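Local coordinates for uncharacterized protein 14 (Sulfolobus islandicus filamentous virus, PDB 2H36) that is of unknown function but belongs to a family that includes the anti-CRISPR protein AcrID1, so it may inhibit a host CRISPR defence, at residues S67-D79 with M85-N97. Residues are numbered along the deposited sequence; the frame is centred on the assembly and turned at random.
Sequences SSNGITIDQYTYD and MYKLEFTYRKEDN
Tyr78 and Leu88 meet on the covered face of two antiparallel strands, 71-79 and 85-94. The edge of the Tyr78 ring reaches Leu88, with CE1 of Tyr78 4.0 Å from CB of Leu88. Tyr78 OH bonds to the backbone O of Leu57, and Phe31 packs against the rings of both Tyr78 and Tyr86. Further along, CD1 of Tyr76 lies 4.3 Å from CD1 of Phe90. Tyr76 OH also hydrogen-bonds to OD2 of Asp74. Tyr53 of helix 50-55 gives the same buried oxygen a second hydrogen bond, which probably helps it carry its charge. Tyr92 has CG between its backbone N and carbonyl carbon (chi1 71°). This brings one face of the ring over Thr72, whose CB makes a CH-pi contact 3.7 Å from the ring centroid. The other face is looser and more polar. Lys87 bends at chi2 (-85°), and its NZ donates to OG1 of Thr77 at 2.7 Å. Gln75 NE2 donates to OE1 of Glu89 at 3.0 Å, and OE1 accepts with its anti lone pair. Ile73 lays CG2 against the Glu89 carboxylate. At the exposed end, CG2 of Ile71 touches CG2 of Thr91 at 3.7 Å. Paired backbone hydrogen bonds run from Thr72-Tyr92 to Tyr78-Tyr86. Strands 62-66 and 98-109 flank the pair, making it a central beta hairpin of a curved antiparallel sheet with one face covered by helix 50-55 and the loops that carry Phe31 and Leu57.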
# COMPACT_ATOMS: atom_id res chain seq x y z
N SER A 67 4.65 -6.95 15.77
CA SER A 67 4.88 -5.55 16.14
C SER A 67 5.38 -5.14 17.52
O SER A 67 4.58 -4.84 18.41
CB SER A 67 3.54 -4.82 15.91
OG SER A 67 2.68 -4.90 17.04
N SER A 68 6.72 -4.99 17.64
CA SER A 68 7.26 -4.65 18.96
C SER A 68 7.52 -3.15 18.88
O SER A 68 7.71 -2.60 17.79
CB SER A 68 8.40 -5.51 19.54
OG SER A 68 9.24 -6.04 18.54
N ASN A 69 7.34 -2.49 20.04
CA ASN A 69 7.57 -1.05 20.14
C ASN A 69 6.51 -0.43 19.20
O ASN A 69 5.42 -0.99 19.06
CB ASN A 69 9.00 -0.58 19.90
CG ASN A 69 10.00 -1.31 20.81
OD1 ASN A 69 10.77 -2.15 20.37
ND2 ASN A 69 9.93 -1.02 22.10
N GLY A 70 6.80 0.70 18.56
CA GLY A 70 5.76 1.32 17.73
C GLY A 70 5.56 0.70 16.36
O GLY A 70 4.73 1.18 15.58
N ILE A 71 6.51 -0.28 16.05
CA ILE A 71 6.49 -0.82 14.69
C ILE A 71 5.82 -2.14 14.35
O ILE A 71 5.89 -3.10 15.11
CB ILE A 71 8.01 -0.92 14.36
CG1 ILE A 71 8.71 0.41 14.60
CG2 ILE A 71 8.24 -1.40 12.90
CD1 ILE A 71 10.19 0.30 14.87
N THR A 72 5.19 -2.19 13.17
CA THR A 72 4.50 -3.38 12.70
C THR A 72 5.05 -3.85 11.36
O THR A 72 4.88 -3.18 10.34
CB THR A 72 3.00 -3.09 12.47
OG1 THR A 72 2.40 -2.62 13.69
CG2 THR A 72 2.26 -4.33 11.95
N ILE A 73 5.62 -5.06 11.35
CA ILE A 73 6.13 -5.58 10.08
C ILE A 73 4.92 -6.43 9.68
O ILE A 73 4.48 -7.31 10.42
CB ILE A 73 7.49 -6.34 10.18
CG1 ILE A 73 8.61 -5.34 10.49
CG2 ILE A 73 7.79 -7.10 8.90
CD1 ILE A 73 9.65 -5.87 11.38
N ASP A 74 4.33 -6.05 8.53
CA ASP A 74 3.11 -6.72 8.13
C ASP A 74 3.37 -7.46 6.83
O ASP A 74 3.80 -6.87 5.83
CB ASP A 74 2.10 -5.59 8.04
CG ASP A 74 0.68 -6.08 8.07
OD1 ASP A 74 0.48 -7.27 8.42
OD2 ASP A 74 -0.24 -5.28 7.74
N GLN A 75 3.10 -8.76 6.83
CA GLN A 75 3.36 -9.54 5.63
C GLN A 75 2.10 -10.10 4.96
O GLN A 75 1.18 -10.59 5.62
CB GLN A 75 4.34 -10.65 5.97
CG GLN A 75 4.88 -11.37 4.77
CD GLN A 75 6.06 -12.24 5.12
OE1 GLN A 75 6.00 -13.46 4.99
NE2 GLN A 75 7.14 -11.61 5.59
N TYR A 76 2.06 -10.02 3.63
CA TYR A 76 0.92 -10.47 2.84
C TYR A 76 1.30 -11.49 1.77
O TYR A 76 2.36 -11.39 1.15
CB TYR A 76 0.21 -9.26 2.23
CG TYR A 76 -0.42 -8.42 3.31
CD1 TYR A 76 0.32 -7.44 3.98
CD2 TYR A 76 -1.75 -8.65 3.72
CE1 TYR A 76 -0.25 -6.69 5.00
CE2 TYR A 76 -2.32 -7.90 4.73
CZ TYR A 76 -1.56 -6.93 5.37
OH TYR A 76 -2.12 -6.18 6.37
N THR A 77 0.44 -12.48 1.57
CA THR A 77 0.74 -13.56 0.65
C THR A 77 -0.28 -13.60 -0.47
O THR A 77 -1.49 -13.48 -0.24
CB THR A 77 0.76 -14.91 1.37
OG1 THR A 77 1.98 -15.03 2.10
CG2 THR A 77 0.63 -16.07 0.39
N TYR A 78 0.23 -13.75 -1.69
CA TYR A 78 -0.61 -13.88 -2.87
C TYR A 78 -0.26 -15.17 -3.61
O TYR A 78 0.76 -15.25 -4.30
CB TYR A 78 -0.44 -12.66 -3.77
CG TYR A 78 -0.75 -11.35 -3.08
CD1 TYR A 78 0.23 -10.67 -2.34
CD2 TYR A 78 -2.02 -10.78 -3.17
CE1 TYR A 78 -0.05 -9.47 -1.70
CE2 TYR A 78 -2.31 -9.57 -2.53
CZ TYR A 78 -1.32 -8.92 -1.81
OH TYR A 78 -1.61 -7.73 -1.19
N ASP A 79 -1.09 -16.19 -3.41
CA ASP A 79 -0.94 -17.45 -4.10
C ASP A 79 -1.11 -17.27 -5.60
O ASP A 79 -2.17 -16.85 -6.06
CB ASP A 79 -1.94 -18.47 -3.55
CG ASP A 79 -1.59 -18.96 -2.16
OD1 ASP A 79 -0.49 -18.62 -1.66
OD2 ASP A 79 -2.41 -19.68 -1.56
N MET A 85 4.23 -18.27 -4.51
CA MET A 85 3.67 -17.32 -3.57
C MET A 85 4.30 -15.94 -3.70
O MET A 85 5.52 -15.81 -3.80
CB MET A 85 3.99 -17.76 -2.15
CG MET A 85 3.02 -18.73 -1.54
SD MET A 85 3.75 -19.15 0.05
CE MET A 85 4.31 -20.84 -0.25
N TYR A 86 3.47 -14.89 -3.60
CA TYR A 86 3.99 -13.54 -3.72
C TYR A 86 3.91 -12.93 -2.33
O TYR A 86 2.81 -12.82 -1.75
CB TYR A 86 3.24 -12.64 -4.71
CG TYR A 86 3.99 -11.36 -4.96
CD1 TYR A 86 4.13 -10.39 -3.97
CD2 TYR A 86 4.60 -11.12 -6.20
CE1 TYR A 86 4.84 -9.22 -4.19
CE2 TYR A 86 5.31 -9.95 -6.43
CZ TYR A 86 5.43 -9.01 -5.42
OH TYR A 86 6.13 -7.85 -5.65
N LYS A 87 5.06 -12.51 -1.80
CA LYS A 87 5.12 -11.86 -0.49
C LYS A 87 5.34 -10.36 -0.53
O LYS A 87 6.38 -9.90 -0.99
CB LYS A 87 6.26 -12.42 0.35
CG LYS A 87 6.25 -13.93 0.53
CD LYS A 87 5.36 -14.32 1.67
CE LYS A 87 5.12 -15.81 1.69
NZ LYS A 87 4.31 -16.18 2.88
N LEU A 88 4.35 -9.61 -0.06
CA LEU A 88 4.43 -8.15 0.03
C LEU A 88 4.61 -7.90 1.53
O LEU A 88 3.95 -8.55 2.34
CB LEU A 88 3.23 -7.52 -0.65
CG LEU A 88 3.04 -6.02 -0.45
CD1 LEU A 88 4.13 -5.27 -1.20
CD2 LEU A 88 1.68 -5.61 -0.94
N GLU A 89 5.45 -6.94 1.88
CA GLU A 89 5.70 -6.65 3.30
C GLU A 89 5.79 -5.16 3.61
O GLU A 89 6.61 -4.46 3.02
CB GLU A 89 6.99 -7.34 3.73
CG GLU A 89 7.40 -7.07 5.15
CD GLU A 89 8.67 -7.83 5.51
OE1 GLU A 89 8.58 -9.04 5.83
OE2 GLU A 89 9.77 -7.21 5.47
N PHE A 90 4.94 -4.69 4.53
CA PHE A 90 4.96 -3.27 4.96
C PHE A 90 5.44 -3.03 6.37
O PHE A 90 4.86 -3.56 7.32
CB PHE A 90 3.57 -2.67 4.95
CG PHE A 90 2.93 -2.61 3.59
CD1 PHE A 90 2.17 -3.68 3.12
CD2 PHE A 90 3.04 -1.47 2.81
CE1 PHE A 90 1.57 -3.62 1.88
CE2 PHE A 90 2.42 -1.41 1.56
CZ PHE A 90 1.69 -2.49 1.10
N THR A 91 6.44 -2.12 6.50
CA THR A 91 6.96 -1.83 7.84
C THR A 91 6.31 -0.50 8.14
O THR A 91 6.44 0.43 7.35
CB THR A 91 8.47 -1.69 7.91
OG1 THR A 91 9.08 -2.94 7.61
CG2 THR A 91 8.89 -1.26 9.29
N TYR A 92 5.60 -0.41 9.26
CA TYR A 92 4.93 0.85 9.60
C TYR A 92 4.51 1.14 11.04
O TYR A 92 4.11 0.24 11.78
CB TYR A 92 3.57 0.95 8.90
CG TYR A 92 2.50 0.02 9.43
CD1 TYR A 92 2.14 -1.14 8.73
CD2 TYR A 92 1.81 0.31 10.61
CE1 TYR A 92 1.14 -1.98 9.20
CE2 TYR A 92 0.81 -0.53 11.09
CZ TYR A 92 0.48 -1.67 10.38
OH TYR A 92 -0.52 -2.50 10.85
N ARG A 93 4.57 2.46 11.35
CA ARG A 93 4.12 2.88 12.68
C ARG A 93 2.71 3.36 12.40
O ARG A 93 2.39 3.76 11.27
CB ARG A 93 4.95 4.02 13.26
CG ARG A 93 6.26 3.57 13.85
CD ARG A 93 7.17 4.75 14.08
NE ARG A 93 6.59 5.69 15.02
CZ ARG A 93 7.20 6.79 15.45
NH1 ARG A 93 8.42 7.08 15.01
NH2 ARG A 93 6.60 7.59 16.31
N LYS A 94 1.87 3.31 13.42
CA LYS A 94 0.48 3.67 13.27
C LYS A 94 0.07 4.52 14.45
O LYS A 94 0.19 4.09 15.60
CB LYS A 94 -0.38 2.41 13.17
CG LYS A 94 -1.87 2.67 13.24
CD LYS A 94 -2.64 1.46 12.71
CE LYS A 94 -4.15 1.71 12.92
NZ LYS A 94 -4.87 0.74 12.01
N GLU A 95 -0.39 5.74 14.18
CA GLU A 95 -0.86 6.59 15.26
C GLU A 95 -1.86 7.74 15.07
O GLU A 95 -1.51 8.83 14.59
CB GLU A 95 0.32 7.13 16.11
CG GLU A 95 1.30 8.11 15.43
CD GLU A 95 2.13 8.86 16.48
OE1 GLU A 95 3.33 8.52 16.62
OE2 GLU A 95 1.57 9.75 17.20
N ASP A 96 -3.08 7.52 15.04
CA ASP A 96 -3.68 6.25 15.22
C ASP A 96 -4.76 6.39 14.20
O ASP A 96 -5.17 7.48 13.86
CB ASP A 96 -3.97 5.66 16.57
CG ASP A 96 -4.03 4.18 16.53
OD1 ASP A 96 -4.58 3.67 15.55
OD2 ASP A 96 -3.52 3.53 17.47
N ASN A 97 -5.03 5.17 13.60
CA ASN A 97 -6.03 5.24 12.51
C ASN A 97 -5.32 5.75 11.23
O ASN A 97 -5.83 5.53 10.11
CB ASN A 97 -7.52 5.73 12.70
CG ASN A 97 -7.92 6.01 14.19
OD1 ASN A 97 -7.32 5.49 15.14
ND2 ASN A 97 -8.98 6.81 14.36